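Local coordinates for protein hypothetical sugar kinase (Cytophaga hutchinsonii, PDB 3R8E) that probably transfers a phosphoryl group from ATP to a sugar whose identity is not established, at residues 128-133 / 314-319; 213-218 / 224-229; 236-241 / 274-279. All blocks are in the same frame, centred on the assembly; numbering follows the deposited sequence.

In the fold
Contact 1 joins helix 127-138 to helix 308-318, pairing segments 181 residues apart and bringing the C-terminal helix back beside strands 21-25 and 121-126 of the first mixed sheet. Contacts 2 and 3 are both formed by chain lying between those two segments, on the other side of the chain's centre; their centres lie about 36 and 31 Å from that of contact 1. They follow one another along the chain, have centres about 13 Å apart, and touch where helix 223-231 meets helix 235-259. Contacts 2 and 3 belong to a helical region that touches strand 263-267 of the second sheet through segment 274-279, consistent with the two-lobed, ribonuclease H-like kinase fold.

Contact 1. Residues 128-133 / 314-319; sequences AKCAAL and AGLIME
A helix-to-helix contact within the ribonuclease H-like fold of this putative sugar kinase sets Cys130 and Leu133 of helix 127-138 against Gly315 and Leu316 of helix 308-318. The two short helical segments run at 63° to each other, with axes approaching to 9.9 Å, and the contact is small and wholly apolar. Leu316 works as a fork. Its CD2 meets Leu133 CD2 at 3.8 Å, while its other branch, CD1, faces Cys130 SG at 4.1 Å. Since Cys130 and Leu133 stand one helical turn apart, the two methyls of a single leucine address two successive positions on the opposing helix. Leu133 reaches across with CG anti to its backbone N (chi1 -167°), which carries CD2 forward onto the backbone of the other helix, 4.0 Å from Gly315 C. The two leucine side chains cross obliquely and touch through their CD2 methyls. Leu133 and Gly315 have the nearest CA atoms of the two segments, 6.8 Å apart, and a CB built on the glycine would point toward Leu133 and just touch its CD2. The touching residues are mostly buried, and the contact is van der Waals packing. Strand 121-126 runs beside both helices, with Glu125 touching both Cys130 and Leu316, and Asn126 OD1 accepting from Lys129 N at the start of helix 127-138. Helix 308-318 also rests on strand 21-25 through Ala314 and Ile317, which pack on Ile21.

Contact 2. Residues 213-218 / 224-229; sequences SSLHTI and KVIADH
Leu215 lays its CD2 methyl over one face of the His229 imidazole, a CH-pi contact with CD2 3.7 Å from the ring centroid and 19° off the normal. The rim of the ring is met from the same loop: Ser214 OG stands 3.1 Å from His229 CD2, and Ile218 CD1, its side chain running against that of His229, lies 3.6 Å from His229 CE1, near the ring plane. His229 has CG beside its own backbone N, which turns the ring back along helix 223-231, and ND1 donates to Val225 O at 2.8 Å (155° at the hydrogen). That donor sits above the carbonyl plane; His229 N reaches the same oxygen from the other face, so two bonds grip the oxygen, and the ND1 bond holds the ring's rotation. Ile218 CG1 and Val225 CG1 meet tip to tip at 3.8 Å. With an alanine at His229, Leu215 CD2 would probably lose the face it covers and Val225 O its second donor, leaving a gap between loop and helix. Leu215 also packs on Leu205 of helix 194-207 and on Leu236 and Ala237 of helix 235-259, whose Trp241 NE1 bonds weakly to Ile226 O.

Contact 3. Residues 236-241 / 274-279; sequences LALAVW and FDYFVP
The rings of Trp241 and Tyr276 meet obliquely, the five-membered ring of the indole and the phenol ring having centroids 6.0 Å apart and planes at 36°. Closest between these side chains are the methylenes, Trp241 CB and Tyr276 CB at 3.7 Å. Leu238 adds its CD2 at 4.1 Å from Tyr276 CD1, and the benzo part of the indole reaches the neighbouring aromatic with Trp241 CE3 4.1 Å from Phe277 CD2. One face of the Phe277 ring looks to the backbone oxygen of Phe274, a turn earlier in its own helix. Phe277 CB points toward helix 235-259, and CG, set between the backbone N and the carbonyl carbon (chi1 71°), an unusual choice in a helix, swings the ring off toward Leu266 of strand 263-267 and Ile270 of the following loop. The backbones come close here: Phe277 CB lies 3.2 Å from Trp241 O, and Phe277 CA makes a CA-H...O contact with it at 3.4 Å. Tyr276 and Trp241 also pack against Ala230 of helix 223-231. A water bridges the helices, donating one hydrogen to Leu238 O at 2.6 Å and the other to Tyr276 O. Two helical carbonyls that could not bond each other directly are thus joined through a shared donor, and this polar link supplements an interface made mainly by aromatic and aliphatic packing.

Contact 1. Residues 128-133 / 314-319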
loop_
_atom_site.group_PDB
_atom_site.type_symbol
_atom_site.label_atom_id
_atom_site.label_comp_id
_atom_site.label_asym_id
_atom_site.label_seq_id
_atom_site.Cartn_x
_atom_site.Cartn_y
_atom_site.Cartn_z
ATOM N N ALA A 128 -0.057 4.734 15.956
ATOM C CA ALA A 128 -1.031 3.916 15.218
ATOM C C ALA A 128 -0.479 2.507 14.973
ATOM O O ALA A 128 -1.241 1.536 14.974
ATOM C CB ALA A 128 -1.399 4.582 13.904
ATOM N N LYS A 129 0.861 2.397 14.782
ATOM C CA LYS A 129 1.538 1.115 14.634
ATOM C C LYS A 129 1.534 0.392 15.987
ATOM O O LYS A 129 1.321 -0.817 16.036
ATOM C CB LYS A 129 2.967 1.303 14.101
ATOM C CG LYS A 129 2.976 1.824 12.677
ATOM C CD LYS A 129 4.403 1.922 12.121
ATOM C CE LYS A 129 4.415 2.361 10.673
ATOM N NZ LYS A 129 3.902 3.748 10.503
ATOM N N CYS A 130 1.751 1.148 17.089
ATOM C CA CYS A 130 1.686 0.597 18.451
ATOM C C CYS A 130 0.336 -0.045 18.684
ATOM O O CYS A 130 0.281 -1.146 19.210
ATOM C CB CYS A 130 1.951 1.678 19.489
ATOM S SG CYS A 130 3.696 2.064 19.703
ATOM N N ALA A 131 -0.754 0.635 18.287
ATOM C CA ALA A 131 -2.118 0.117 18.477
ATOM C C ALA A 131 -2.291 -1.249 17.789
ATOM O O ALA A 131 -2.865 -2.148 18.396
ATOM C CB ALA A 131 -3.143 1.112 17.961
ATOM N N ALA A 132 -1.737 -1.427 16.566
ATOM C CA ALA A 132 -1.788 -2.729 15.879
ATOM C C ALA A 132 -1.015 -3.774 16.683
ATOM O O ALA A 132 -1.509 -4.882 16.877
ATOM C CB ALA A 132 -1.212 -2.620 14.478
ATOM N N LEU A 133 0.185 -3.399 17.196
ATOM C CA LEU A 133 1.002 -4.303 18.009
ATOM C C LEU A 133 0.271 -4.673 19.320
ATOM O O LEU A 133 0.368 -5.816 19.772
ATOM C CB LEU A 133 2.377 -3.673 18.289
ATOM C CG LEU A 133 3.456 -4.595 18.863
ATOM C CD1 LEU A 133 3.851 -5.697 17.869
ATOM C CD2 LEU A 133 4.679 -3.804 19.265
ATOM N N ALA A 314 4.125 -0.566 25.320
ATOM C CA ALA A 314 4.776 -1.473 26.267
ATOM C C ALA A 314 5.256 -2.745 25.543
ATOM O O ALA A 314 6.332 -3.253 25.853
ATOM C CB ALA A 314 3.817 -1.839 27.385
ATOM N N GLY A 315 4.473 -3.196 24.555
ATOM C CA GLY A 315 4.750 -4.368 23.727
ATOM C C GLY A 315 6.073 -4.311 22.988
ATOM O O GLY A 315 6.659 -5.360 22.704
ATOM N N LEU A 316 6.569 -3.085 22.698
ATOM C CA LEU A 316 7.865 -2.854 22.035
ATOM C C LEU A 316 9.009 -3.444 22.858
ATOM O O LEU A 316 9.918 -4.051 22.292
ATOM C CB LEU A 316 8.134 -1.349 21.811
ATOM C CG LEU A 316 7.153 -0.539 20.960
ATOM C CD1 LEU A 316 7.423 0.953 21.105
ATOM C CD2 LEU A 316 7.210 -0.950 19.495
ATOM N N ILE A 317 8.942 -3.274 24.197
ATOM C CA ILE A 317 9.940 -3.742 25.170
ATOM C C ILE A 317 9.898 -5.278 25.292
ATOM O O ILE A 317 10.947 -5.899 25.464
ATOM C CB ILE A 317 9.725 -3.026 26.539
ATOM C CG1 ILE A 317 9.779 -1.470 26.408
ATOM C CG2 ILE A 317 10.662 -3.550 27.647
ATOM C CD1 ILE A 317 11.163 -0.819 26.003
HETATM N N MSE A 318 8.696 -5.879 25.173
HETATM C CA MSE A 318 8.464 -7.328 25.234
HETATM C C MSE A 318 9.170 -8.085 24.094
HETATM O O MSE A 318 9.610 -9.216 24.304
HETATM C CB MSE A 318 6.960 -7.630 25.173
HETATM C CG MSE A 318 6.221 -7.363 26.473
HETATM SE SE MSE A 318 4.279 -7.305 26.216
HETATM C CE MSE A 318 3.974 -9.122 25.490
ATOM N N GLU A 319 9.255 -7.468 22.894
ATOM C CA GLU A 319 9.886 -8.043 21.702
ATOM C C GLU A 319 11.405 -8.165 21.869
ATOM O O GLU A 319 12.041 -7.296 22.465
ATOM C CB GLU A 319 9.561 -7.198 20.461
#

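Contact 2. Residues 213-218 / 224-229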
loop_
_atom_site.group_PDB
_atom_site.type_symbol
_atom_site.label_atom_id
_atom_site.label_comp_id
_atom_site.label_asym_id
_atom_site.label_seq_id
_atom_site.Cartn_x
_atom_site.Cartn_y
_atom_site.Cartn_z
ATOM N N SER A 213 -36.167 12.984 9.897
ATOM C CA SER A 213 -35.157 12.453 10.811
ATOM C C SER A 213 -35.419 12.826 12.275
ATOM O O SER A 213 -36.042 13.847 12.562
ATOM C CB SER A 213 -33.765 12.925 10.401
ATOM O OG SER A 213 -32.763 12.307 11.191
ATOM N N SER A 214 -34.921 11.979 13.190
ATOM C CA SER A 214 -35.030 12.100 14.643
ATOM C C SER A 214 -33.799 12.784 15.274
ATOM O O SER A 214 -33.828 13.107 16.464
ATOM C CB SER A 214 -35.215 10.716 15.262
ATOM O OG SER A 214 -34.173 9.833 14.874
ATOM N N LEU A 215 -32.721 12.999 14.489
ATOM C CA LEU A 215 -31.484 13.623 14.976
ATOM C C LEU A 215 -31.615 15.143 15.205
ATOM O O LEU A 215 -30.789 15.712 15.922
ATOM C CB LEU A 215 -30.321 13.341 14.011
ATOM C CG LEU A 215 -29.758 11.917 14.035
ATOM C CD1 LEU A 215 -29.005 11.611 12.757
ATOM C CD2 LEU A 215 -28.868 11.690 15.251
ATOM N N HIS A 216 -32.651 15.786 14.626
ATOM C CA HIS A 216 -32.922 17.229 14.732
ATOM C C HIS A 216 -33.078 17.731 16.185
ATOM O O HIS A 216 -32.825 18.911 16.446
ATOM C CB HIS A 216 -34.195 17.593 13.947
ATOM C CG HIS A 216 -34.060 17.468 12.460
ATOM N ND1 HIS A 216 -33.374 18.412 11.714
ATOM C CD2 HIS A 216 -34.564 16.533 11.622
ATOM C CE1 HIS A 216 -33.470 18.014 10.456
ATOM N NE2 HIS A 216 -34.171 16.886 10.350
ATOM N N THR A 217 -33.492 16.843 17.113
ATOM C CA THR A 217 -33.757 17.133 18.529
ATOM C C THR A 217 -32.475 17.372 19.358
ATOM O O THR A 217 -32.457 18.275 20.196
ATOM C CB THR A 217 -34.563 15.971 19.150
ATOM O OG1 THR A 217 -35.569 15.531 18.234
ATOM C CG2 THR A 217 -35.195 16.335 20.493
ATOM N N ILE A 218 -31.437 16.544 19.146
ATOM C CA ILE A 218 -30.164 16.531 19.881
ATOM C C ILE A 218 -29.416 17.881 19.801
ATOM O O ILE A 218 -29.380 18.517 18.743
ATOM C CB ILE A 218 -29.273 15.348 19.384
ATOM C CG1 ILE A 218 -30.065 14.006 19.288
ATOM C CG2 ILE A 218 -27.978 15.187 20.202
ATOM C CD1 ILE A 218 -30.720 13.430 20.626
ATOM N N LYS A 224 -21.639 8.178 18.685
ATOM C CA LYS A 224 -22.510 7.406 19.582
ATOM C C LYS A 224 -23.997 7.768 19.389
ATOM O O LYS A 224 -24.822 6.860 19.276
ATOM C CB LYS A 224 -22.093 7.614 21.050
ATOM C CG LYS A 224 -22.719 6.613 22.020
ATOM C CD LYS A 224 -22.328 6.905 23.464
ATOM C CE LYS A 224 -22.925 5.917 24.441
ATOM N NZ LYS A 224 -24.379 6.150 24.658
ATOM N N VAL A 225 -24.329 9.078 19.322
ATOM C CA VAL A 225 -25.703 9.566 19.139
ATOM C C VAL A 225 -26.228 9.156 17.742
ATOM O O VAL A 225 -27.344 8.644 17.652
ATOM C CB VAL A 225 -25.819 11.097 19.397
ATOM C CG1 VAL A 225 -27.152 11.659 18.910
ATOM C CG2 VAL A 225 -25.625 11.418 20.878
ATOM N N ILE A 226 -25.416 9.334 16.673
ATOM C CA ILE A 226 -25.810 8.975 15.300
ATOM C C ILE A 226 -25.997 7.435 15.198
ATOM O O ILE A 226 -26.894 6.979 14.485
ATOM C CB ILE A 226 -24.820 9.548 14.237
ATOM C CG1 ILE A 226 -24.705 11.092 14.383
ATOM C CG2 ILE A 226 -25.258 9.188 12.800
ATOM C CD1 ILE A 226 -23.399 11.729 13.870
ATOM N N ALA A 227 -25.205 6.654 15.962
ATOM C CA ALA A 227 -25.318 5.194 16.015
ATOM C C ALA A 227 -26.586 4.774 16.776
ATOM O O ALA A 227 -27.295 3.873 16.323
ATOM C CB ALA A 227 -24.086 4.589 16.673
ATOM N N ASP A 228 -26.884 5.446 17.916
ATOM C CA ASP A 228 -28.068 5.160 18.741
ATOM C C ASP A 228 -29.367 5.394 17.961
ATOM O O ASP A 228 -30.295 4.597 18.085
ATOM C CB ASP A 228 -28.058 5.986 20.042
ATOM C CG ASP A 228 -27.061 5.514 21.094
ATOM O OD1 ASP A 228 -26.587 4.354 20.995
ATOM O OD2 ASP A 228 -26.761 6.299 22.020
ATOM N N HIS A 229 -29.414 6.451 17.129
ATOM C CA HIS A 229 -30.576 6.767 16.300
ATOM C C HIS A 229 -30.698 5.797 15.119
ATOM O O HIS A 229 -31.816 5.510 14.693
ATOM C CB HIS A 229 -30.524 8.221 15.818
ATOM C CG HIS A 229 -30.854 9.208 16.895
ATOM N ND1 HIS A 229 -29.974 9.467 17.932
ATOM C CD2 HIS A 229 -31.956 9.975 17.058
ATOM C CE1 HIS A 229 -30.571 10.370 18.691
ATOM N NE2 HIS A 229 -31.761 10.713 18.200
#

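Contact 3. Residues 236-241 / 274-279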
loop_
_atom_site.group_PDB
_atom_site.type_symbol
_atom_site.label_atom_id
_atom_site.label_comp_id
_atom_site.label_asym_id
_atom_site.label_seq_id
_atom_site.Cartn_x
_atom_site.Cartn_y
_atom_site.Cartn_z
ATOM N N LEU A 236 -32.278 8.524 7.877
ATOM C CA LEU A 236 -31.157 9.451 7.673
ATOM C C LEU A 236 -29.874 8.928 8.337
ATOM O O LEU A 236 -28.830 8.883 7.679
ATOM C CB LEU A 236 -31.505 10.855 8.205
ATOM C CG LEU A 236 -30.568 11.997 7.789
ATOM C CD1 LEU A 236 -31.354 13.209 7.343
ATOM C CD2 LEU A 236 -29.611 12.371 8.916
ATOM N N ALA A 237 -29.957 8.542 9.632
ATOM C CA ALA A 237 -28.824 8.028 10.410
ATOM C C ALA A 237 -28.227 6.765 9.776
ATOM O O ALA A 237 -27.005 6.644 9.728
ATOM C CB ALA A 237 -29.250 7.744 11.842
ATOM N N LEU A 238 -29.084 5.858 9.254
ATOM C CA LEU A 238 -28.669 4.618 8.589
ATOM C C LEU A 238 -27.963 4.911 7.259
ATOM O O LEU A 238 -26.964 4.257 6.944
ATOM C CB LEU A 238 -29.875 3.687 8.359
ATOM C CG LEU A 238 -30.394 2.906 9.576
ATOM C CD1 LEU A 238 -31.841 2.500 9.383
ATOM C CD2 LEU A 238 -29.542 1.668 9.860
ATOM N N ALA A 239 -28.471 5.905 6.495
ATOM C CA ALA A 239 -27.920 6.326 5.201
ATOM C C ALA A 239 -26.542 6.971 5.366
ATOM O O ALA A 239 -25.675 6.759 4.514
ATOM C CB ALA A 239 -28.871 7.292 4.512
ATOM N N VAL A 240 -26.338 7.737 6.464
ATOM C CA VAL A 240 -25.055 8.383 6.781
ATOM C C VAL A 240 -23.987 7.297 6.999
ATOM O O VAL A 240 -22.934 7.361 6.359
ATOM C CB VAL A 240 -25.161 9.357 7.989
ATOM C CG1 VAL A 240 -23.786 9.710 8.556
ATOM C CG2 VAL A 240 -25.917 10.625 7.604
ATOM N N TRP A 241 -24.277 6.286 7.852
ATOM C CA TRP A 241 -23.333 5.197 8.127
ATOM C C TRP A 241 -23.084 4.345 6.880
ATOM O O TRP A 241 -21.952 3.917 6.666
ATOM C CB TRP A 241 -23.788 4.316 9.302
ATOM C CG TRP A 241 -23.744 5.000 10.639
ATOM C CD1 TRP A 241 -24.796 5.207 11.482
ATOM C CD2 TRP A 241 -22.591 5.563 11.289
ATOM N NE1 TRP A 241 -24.372 5.854 12.619
ATOM C CE2 TRP A 241 -23.029 6.111 12.515
ATOM C CE3 TRP A 241 -21.228 5.662 10.951
ATOM C CZ2 TRP A 241 -22.156 6.752 13.404
ATOM C CZ3 TRP A 241 -20.363 6.288 11.838
ATOM C CH2 TRP A 241 -20.828 6.823 13.048
ATOM N N PHE A 274 -20.258 -0.093 14.089
ATOM C CA PHE A 274 -19.793 -1.229 13.283
ATOM C C PHE A 274 -20.923 -1.850 12.448
ATOM O O PHE A 274 -20.808 -1.917 11.230
ATOM C CB PHE A 274 -19.180 -2.299 14.210
ATOM C CG PHE A 274 -18.458 -3.444 13.536
ATOM C CD1 PHE A 274 -19.151 -4.579 13.124
ATOM C CD2 PHE A 274 -17.079 -3.411 13.364
ATOM C CE1 PHE A 274 -18.480 -5.643 12.512
ATOM C CE2 PHE A 274 -16.408 -4.479 12.762
ATOM C CZ PHE A 274 -17.113 -5.587 12.339
ATOM N N ASP A 275 -22.033 -2.252 13.096
ATOM C CA ASP A 275 -23.156 -2.912 12.433
ATOM C C ASP A 275 -23.832 -2.075 11.337
ATOM O O ASP A 275 -24.460 -2.652 10.446
ATOM C CB ASP A 275 -24.213 -3.326 13.472
ATOM C CG ASP A 275 -23.729 -4.337 14.501
ATOM O OD1 ASP A 275 -22.716 -5.030 14.230
ATOM O OD2 ASP A 275 -24.381 -4.460 15.562
ATOM N N TYR A 276 -23.707 -0.739 11.392
ATOM C CA TYR A 276 -24.386 0.149 10.450
ATOM C C TYR A 276 -23.506 0.573 9.258
ATOM O O TYR A 276 -24.064 0.880 8.202
ATOM C CB TYR A 276 -24.952 1.374 11.195
ATOM C CG TYR A 276 -25.628 0.970 12.491
ATOM C CD1 TYR A 276 -26.807 0.226 12.482
ATOM C CD2 TYR A 276 -25.022 1.212 13.719
ATOM C CE1 TYR A 276 -27.386 -0.226 13.666
ATOM C CE2 TYR A 276 -25.591 0.762 14.909
ATOM C CZ TYR A 276 -26.772 0.042 14.877
ATOM O OH TYR A 276 -27.330 -0.410 16.047
ATOM N N PHE A 277 -22.164 0.568 9.395
ATOM C CA PHE A 277 -21.301 0.946 8.266
ATOM C C PHE A 277 -20.577 -0.263 7.624
ATOM O O PHE A 277 -20.214 -0.180 6.452
ATOM C CB PHE A 277 -20.292 2.056 8.640
ATOM C CG PHE A 277 -19.139 1.707 9.554
ATOM C CD1 PHE A 277 -17.996 1.089 9.055
ATOM C CD2 PHE A 277 -19.142 2.107 10.884
ATOM C CE1 PHE A 277 -16.919 0.795 9.893
ATOM C CE2 PHE A 277 -18.061 1.813 11.721
ATOM C CZ PHE A 277 -16.957 1.154 11.220
ATOM N N VAL A 278 -20.369 -1.372 8.368
ATOM C CA VAL A 278 -19.658 -2.554 7.839
ATOM C C VAL A 278 -20.420 -3.209 6.637
ATOM O O VAL A 278 -19.729 -3.577 5.689
ATOM C CB VAL A 278 -19.278 -3.579 8.951
ATOM C CG1 VAL A 278 -18.793 -4.911 8.371
ATOM C CG2 VAL A 278 -18.204 -2.988 9.863
ATOM N N PRO A 279 -21.776 -3.318 6.572
ATOM C CA PRO A 279 -22.391 -3.925 5.374
ATOM C C PRO A 279 -21.969 -3.243 4.066
ATOM O O PRO A 279 -21.568 -3.947 3.145
ATOM C CB PRO A 279 -23.892 -3.780 5.632
ATOM C CG PRO A 279 -24.004 -3.778 7.104
ATOM C CD PRO A 279 -22.814 -2.987 7.572
HETATM O O HOH W 1 -26.601 1.811 7.830
#